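Local coordinates for protein cytochrome P450 monooxygenase (Rhodococcus sp. ECU0066, PDB 6KBH) that is a self-sufficient cytochrome P450 that probably catalyses monooxygenation at its heme, with FMN and a [2Fe-2S] cluster carried in the same chain, at residues 576-582 with 654-660; 604-608 with 627-632. All blocks are in the same frame, centred on the assembly; numbering follows the deposited sequence.

In the fold
Both interactions belong to one parallel five-stranded sheet, in which the strands run 631-635, 605-611, 578-584, 655-661 and 681-685. Interaction 1 joins 578-584 to 655-661, and interaction 2 adds the edge strand 631-635 to 605-611; their centres are about 11 Å apart. Strands 578-584 and 605-611 are neighbours, probably hydrogen-bonded from F581 N to E606 O (2.5 Å) and from H608 N to F581 O (2.6 Å). F581 also packs against I607, so one apolar layer runs on from interaction 1 into interaction 2. Interaction 1 lies closer to the cofactor: the side chain of C660 is about 7 Å from the bound FMN, whereas interaction 2 is remote from the annotated sites.

Interaction 1 of 2, residues 576-582 with 654-660; sequences AKRYVFV and GTQVYSC
A576 sets its CB against the amide end of Q656, 3.4 Å from OE1. The next residue, K577, lays CB over the backbone of G654, and a weak bond from its N to G654 O begins the backbone pairing. R578 supplies the main polar side-chain link. Its CG is anti to the backbone N (chi1 174°) and the chain then bends at chi3, presenting the guanidinium side-on to T655: NE at 3.2 Å and NH2 at 3.0 Å both grip OG1, which sits somewhat out of the guanidinium plane. V580 CG1 lies over one face of the same group, toward its rim. R578 O meanwhile accepts Q656 N at 3.0 Å in a nearly straight bond (170°). The ring of Y579 leaves from the other side of the sheet and runs alongside Y658, CD1 facing the edge of that ring at CE1, 4.1 Å away; helix 588-601 packs on both tyrosines. Y658 OH is hydrogen-bonded to D573 N and weakly to Q656 OE1. V580 N donates to Q656 O (3.1 Å), in the carbonyl plane of Q656, while V580 CG2 meets V657 CG2 at 3.4 Å. From F581 onward the backbone contacts slacken: F581 CA makes a CH...O contact with Y658 O, and V582 exchanges weak bonds with Y658 O and C660 N as its CG1 rests on S659 CB. These are the first and fourth strands of a 3-2-1-4-5 parallel sheet, the Rossmann-like nucleotide-binding fold of the ferredoxin reductase family, paired where the strand order reverses.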
loop_
_atom_site.group_PDB
_atom_site.type_symbol
_atom_site.label_atom_id
_atom_site.label_comp_id
_atom_site.label_asym_id
_atom_site.label_seq_id
_atom_site.Cartn_x
_atom_site.Cartn_y
_atom_site.Cartn_z
ATOM N N ALA A 576 30.985 25.872 0.684
ATOM C CA ALA A 576 32.248 25.579 0.029
ATOM C C ALA A 576 32.826 26.851 -0.594
ATOM O O ALA A 576 32.114 27.817 -0.882
ATOM C CB ALA A 576 32.061 24.493 -1.031
ATOM N N LYS A 577 34.141 26.840 -0.795
ATOM C CA LYS A 577 34.841 28.003 -1.334
ATOM C C LYS A 577 34.420 28.297 -2.768
ATOM O O LYS A 577 34.086 29.438 -3.114
ATOM C CB LYS A 577 36.344 27.746 -1.219
ATOM C CG LYS A 577 37.263 27.999 -2.422
ATOM C CD LYS A 577 37.291 29.451 -2.887
ATOM C CE LYS A 577 38.280 29.632 -4.052
ATOM N NZ LYS A 577 37.923 28.864 -5.271
ATOM N N ARG A 578 34.475 27.282 -3.626
ATOM C CA ARG A 578 34.244 27.435 -5.052
ATOM C C ARG A 578 33.588 26.160 -5.552
ATOM O O ARG A 578 33.686 25.095 -4.934
ATOM C CB ARG A 578 35.546 27.723 -5.809
ATOM C CG ARG A 578 35.464 27.758 -7.340
ATOM C CD ARG A 578 36.791 28.206 -7.927
ATOM N NE ARG A 578 37.858 27.226 -7.752
ATOM C CZ ARG A 578 38.567 26.691 -8.744
ATOM N NH1 ARG A 578 38.340 27.041 -10.001
ATOM N NH2 ARG A 578 39.522 25.812 -8.476
ATOM N N TYR A 579 32.880 26.292 -6.659
ATOM C CA TYR A 579 32.248 25.158 -7.299
ATOM C C TYR A 579 32.729 25.128 -8.733
ATOM O O TYR A 579 32.634 26.130 -9.440
ATOM C CB TYR A 579 30.729 25.291 -7.218
ATOM C CG TYR A 579 30.327 25.901 -5.900
ATOM C CD1 TYR A 579 30.227 25.114 -4.767
ATOM C CD2 TYR A 579 30.131 27.271 -5.764
ATOM C CE1 TYR A 579 29.900 25.658 -3.547
ATOM C CE2 TYR A 579 29.805 27.826 -4.543
ATOM C CZ TYR A 579 29.691 27.016 -3.439
ATOM O OH TYR A 579 29.364 27.581 -2.228
ATOM N N VAL A 580 33.273 24.004 -9.164
ATOM C CA VAL A 580 33.514 23.804 -10.579
ATOM C C VAL A 580 32.608 22.662 -10.979
ATOM O O VAL A 580 32.547 21.645 -10.282
ATOM C CB VAL A 580 34.994 23.554 -10.913
ATOM C CG1 VAL A 580 35.825 24.704 -10.349
ATOM C CG2 VAL A 580 35.484 22.138 -10.530
ATOM N N PHE A 581 31.820 22.872 -12.026
ATOM C CA PHE A 581 30.815 21.915 -12.461
ATOM C C PHE A 581 31.296 21.326 -13.779
ATOM O O PHE A 581 31.713 22.066 -14.668
ATOM C CB PHE A 581 29.458 22.597 -12.652
ATOM C CG PHE A 581 29.020 23.481 -11.501
ATOM C CD1 PHE A 581 29.381 24.815 -11.442
ATOM C CD2 PHE A 581 28.219 22.970 -10.485
ATOM C CE1 PHE A 581 28.962 25.624 -10.403
ATOM C CE2 PHE A 581 27.795 23.768 -9.433
ATOM C CZ PHE A 581 28.163 25.101 -9.388
ATOM N N VAL A 582 31.278 20.011 -13.901
ATOM C CA VAL A 582 31.540 19.357 -15.173
ATOM C C VAL A 582 30.271 18.612 -15.552
ATOM O O VAL A 582 29.588 18.059 -14.687
ATOM C CB VAL A 582 32.772 18.437 -15.143
ATOM C CG1 VAL A 582 32.579 17.325 -14.172
ATOM C CG2 VAL A 582 33.086 17.924 -16.545
ATOM N N GLY A 654 39.743 24.633 -0.826
ATOM C CA GLY A 654 38.338 24.994 -0.764
ATOM C C GLY A 654 37.465 24.448 -1.878
ATOM O O GLY A 654 36.260 24.261 -1.678
ATOM N N THR A 655 38.043 24.185 -3.051
ATOM C CA THR A 655 37.244 23.837 -4.222
ATOM C C THR A 655 36.458 22.544 -4.011
ATOM O O THR A 655 36.984 21.546 -3.508
ATOM C CB THR A 655 38.134 23.693 -5.460
ATOM O OG1 THR A 655 38.795 24.936 -5.732
ATOM C CG2 THR A 655 37.304 23.292 -6.674
ATOM N N GLN A 656 35.180 22.585 -4.394
ATOM C CA GLN A 656 34.324 21.420 -4.559
ATOM C C GLN A 656 33.956 21.248 -6.025
ATOM O O GLN A 656 34.044 22.185 -6.827
ATOM C CB GLN A 656 33.042 21.535 -3.719
ATOM C CG GLN A 656 33.185 21.132 -2.265
ATOM C CD GLN A 656 31.846 21.088 -1.555
ATOM O OE1 GLN A 656 30.820 21.468 -2.121
ATOM N NE2 GLN A 656 31.847 20.624 -0.311
ATOM N N VAL A 657 33.550 20.024 -6.375
ATOM C CA VAL A 657 33.151 19.688 -7.744
ATOM C C VAL A 657 31.892 18.822 -7.696
ATOM O O VAL A 657 31.931 17.690 -7.190
ATOM C CB VAL A 657 34.263 18.928 -8.506
ATOM C CG1 VAL A 657 33.866 18.741 -9.984
ATOM C CG2 VAL A 657 35.662 19.537 -8.359
ATOM N N TYR A 658 30.789 19.332 -8.239
ATOM C CA TYR A 658 29.629 18.499 -8.520
ATOM C C TYR A 658 29.551 18.231 -10.014
ATOM O O TYR A 658 29.932 19.078 -10.831
ATOM C CB TYR A 658 28.320 19.123 -8.036
ATOM C CG TYR A 658 28.352 19.573 -6.605
ATOM C CD1 TYR A 658 29.010 20.732 -6.237
ATOM C CD2 TYR A 658 27.721 18.837 -5.624
ATOM C CE1 TYR A 658 29.042 21.145 -4.941
ATOM C CE2 TYR A 658 27.749 19.238 -4.313
ATOM C CZ TYR A 658 28.413 20.399 -3.979
ATOM O OH TYR A 658 28.457 20.833 -2.676
ATOM N N SER A 659 29.058 17.043 -10.365
ATOM C CA SER A 659 29.133 16.620 -11.749
ATOM C C SER A 659 28.076 15.578 -12.058
ATOM O O SER A 659 27.627 14.839 -11.180
ATOM C CB SER A 659 30.513 16.056 -12.061
ATOM O OG SER A 659 30.732 14.822 -11.387
ATOM N N CYS A 660 27.712 15.510 -13.340
ATOM C CA CYS A 660 26.579 14.694 -13.748
ATOM C C CYS A 660 26.593 14.448 -15.249
ATOM O O CYS A 660 26.744 15.387 -16.036
ATOM C CB CYS A 660 25.279 15.371 -13.316
ATOM S SG CYS A 660 23.814 14.552 -13.904
#

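Interaction 2 of 2, residues 604-608 with 627-632; sequences DYEIH and HGESVR
Y605 and H627 cross at about a right angle, an oblique ring pair with planes at 78° and centroids 5.2 Å apart. The phenol OH lies implausibly close to ND1 in the model, so the detail there is doubtful; H627 NE2 is hydrogen-bonded to D596 of helix 588-601. Beside this pair, I607 crosses V631 at a slant, CG1 lying 3.8 Å from V631 CB, and L623 of helix 620-625 packs on both. On the reverse side of the sheet R632 bends at chi2 and chi3, folding its guanidinium back along its own chain so that NH2 donates to S630 O (2.9 Å) from above the carbonyl plane. That turn also brings NH2 over one face of the H608 ring, toward its rim, 3.5 Å from H608 NE2, with ring and guanidinium planes 81° apart. E606 OE2 lies over the guanidinium face at 3.9 Å from NH2, a long ion pair of charge alone. A leucine in place of R632 would probably deprive E606 of this nearby positive charge and S630 O of its NH2 donor. The backbone link does not depend on that group: R632 N donates to I607 O at 3.2 Å, nearly along the C=O axis. The chemistry implies an edge strand joined by a straight main-chain bond and an apolar side-chain contact, the arginine held by its own chain's carbonyl and only weakly drawn to E606.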
loop_
_atom_site.group_PDB
_atom_site.type_symbol
_atom_site.label_atom_id
_atom_site.label_comp_id
_atom_site.label_asym_id
_atom_site.label_seq_id
_atom_site.Cartn_x
_atom_site.Cartn_y
_atom_site.Cartn_z
ATOM N N ASP A 604 32.071 32.294 -6.515
ATOM C CA ASP A 604 32.845 31.899 -7.679
ATOM C C ASP A 604 32.544 30.497 -8.121
ATOM O O ASP A 604 32.600 29.606 -7.365
ATOM C CB ASP A 604 34.348 32.175 -7.382
ATOM C CG ASP A 604 35.324 31.445 -8.309
ATOM O OD1 ASP A 604 34.912 30.889 -9.311
ATOM O OD2 ASP A 604 36.523 31.407 -8.021
ATOM N N TYR A 605 32.272 30.313 -9.389
ATOM C CA TYR A 605 31.994 28.983 -9.904
ATOM C C TYR A 605 32.503 28.879 -11.336
ATOM O O TYR A 605 32.654 29.880 -12.039
ATOM C CB TYR A 605 30.497 28.650 -9.828
ATOM C CG TYR A 605 29.611 29.550 -10.658
ATOM C CD1 TYR A 605 29.251 30.809 -10.199
ATOM C CD2 TYR A 605 29.125 29.138 -11.891
ATOM C CE1 TYR A 605 28.441 31.637 -10.944
ATOM C CE2 TYR A 605 28.311 29.962 -12.649
ATOM C CZ TYR A 605 27.973 31.210 -12.168
ATOM O OH TYR A 605 27.165 32.041 -12.909
ATOM N N GLU A 606 32.769 27.642 -11.757
ATOM C CA GLU A 606 33.298 27.360 -13.085
ATOM C C GLU A 606 32.577 26.140 -13.636
ATOM O O GLU A 606 32.577 25.087 -12.999
ATOM C CB GLU A 606 34.811 27.110 -13.025
ATOM C CG GLU A 606 35.549 27.452 -14.306
ATOM C CD GLU A 606 37.055 27.329 -14.166
ATOM O OE1 GLU A 606 37.512 26.508 -13.342
ATOM O OE2 GLU A 606 37.781 28.053 -14.882
ATOM N N ILE A 607 31.960 26.262 -14.809
ATOM C CA ILE A 607 31.138 25.181 -15.342
ATOM C C ILE A 607 31.694 24.738 -16.689
ATOM O O ILE A 607 32.012 25.569 -17.549
ATOM C CB ILE A 607 29.653 25.580 -15.438
ATOM C CG1 ILE A 607 29.348 26.463 -16.632
ATOM C CG2 ILE A 607 29.258 26.403 -14.257
ATOM C CD1 ILE A 607 27.883 26.796 -16.673
ATOM N N HIS A 608 31.839 23.424 -16.849
ATOM C CA HIS A 608 32.464 22.812 -18.011
ATOM C C HIS A 608 31.460 21.816 -18.582
ATOM O O HIS A 608 31.069 20.867 -17.893
ATOM C CB HIS A 608 33.783 22.123 -17.622
ATOM C CG HIS A 608 34.881 23.065 -17.249
ATOM N ND1 HIS A 608 35.834 23.492 -18.149
ATOM C CD2 HIS A 608 35.199 23.641 -16.067
ATOM C CE1 HIS A 608 36.685 24.305 -17.548
ATOM N NE2 HIS A 608 36.321 24.414 -16.282
ATOM N N HIS A 627 25.828 33.003 -17.019
ATOM C CA HIS A 627 27.039 32.217 -16.798
ATOM C C HIS A 627 27.938 32.187 -18.029
ATOM O O HIS A 627 28.871 31.375 -18.087
ATOM C CB HIS A 627 26.724 30.777 -16.364
ATOM C CG HIS A 627 25.540 30.663 -15.452
ATOM N ND1 HIS A 627 25.523 31.198 -14.183
ATOM C CD2 HIS A 627 24.330 30.081 -15.630
ATOM C CE1 HIS A 627 24.356 30.948 -13.616
ATOM N NE2 HIS A 627 23.613 30.272 -14.473
ATOM N N GLY A 628 27.679 33.045 -19.021
ATOM C CA GLY A 628 28.471 33.024 -20.242
ATOM C C GLY A 628 29.913 33.427 -20.012
ATOM O O GLY A 628 30.832 32.853 -20.604
ATOM N N GLU A 629 30.131 34.431 -19.161
ATOM C CA GLU A 629 31.480 34.755 -18.713
ATOM C C GLU A 629 32.155 33.553 -18.060
ATOM O O GLU A 629 33.389 33.470 -18.039
ATOM C CB GLU A 629 31.429 35.936 -17.738
ATOM C CG GLU A 629 30.273 35.861 -16.744
ATOM C CD GLU A 629 29.034 36.593 -17.228
ATOM O OE1 GLU A 629 29.030 37.047 -18.391
ATOM O OE2 GLU A 629 28.058 36.701 -16.455
ATOM N N SER A 630 31.366 32.607 -17.541
ATOM C CA SER A 630 31.875 31.516 -16.717
ATOM C C SER A 630 31.794 30.134 -17.357
ATOM O O SER A 630 32.337 29.185 -16.786
ATOM C CB SER A 630 31.125 31.473 -15.378
ATOM O OG SER A 630 31.202 32.703 -14.683
ATOM N N VAL A 631 31.138 29.977 -18.506
ATOM C CA VAL A 631 30.990 28.667 -19.135
ATOM C C VAL A 631 32.108 28.456 -20.144
ATOM O O VAL A 631 32.576 29.389 -20.809
ATOM C CB VAL A 631 29.599 28.540 -19.815
ATOM C CG1 VAL A 631 29.369 29.676 -20.821
ATOM C CG2 VAL A 631 29.412 27.174 -20.476
ATOM N N ARG A 632 32.557 27.213 -20.254
ATOM C CA ARG A 632 33.285 26.799 -21.440
ATOM C C ARG A 632 32.655 25.510 -21.946
ATOM O O ARG A 632 32.314 24.612 -21.164
ATOM C CB ARG A 632 34.765 26.664 -21.191
ATOM C CG ARG A 632 35.532 27.985 -21.211
ATOM C CD ARG A 632 36.558 28.004 -20.111
ATOM N NE ARG A 632 35.999 27.484 -18.866
ATOM C CZ ARG A 632 35.017 28.031 -18.153
ATOM N NH1 ARG A 632 34.490 29.213 -18.466
ATOM N NH2 ARG A 632 34.610 27.409 -17.059
#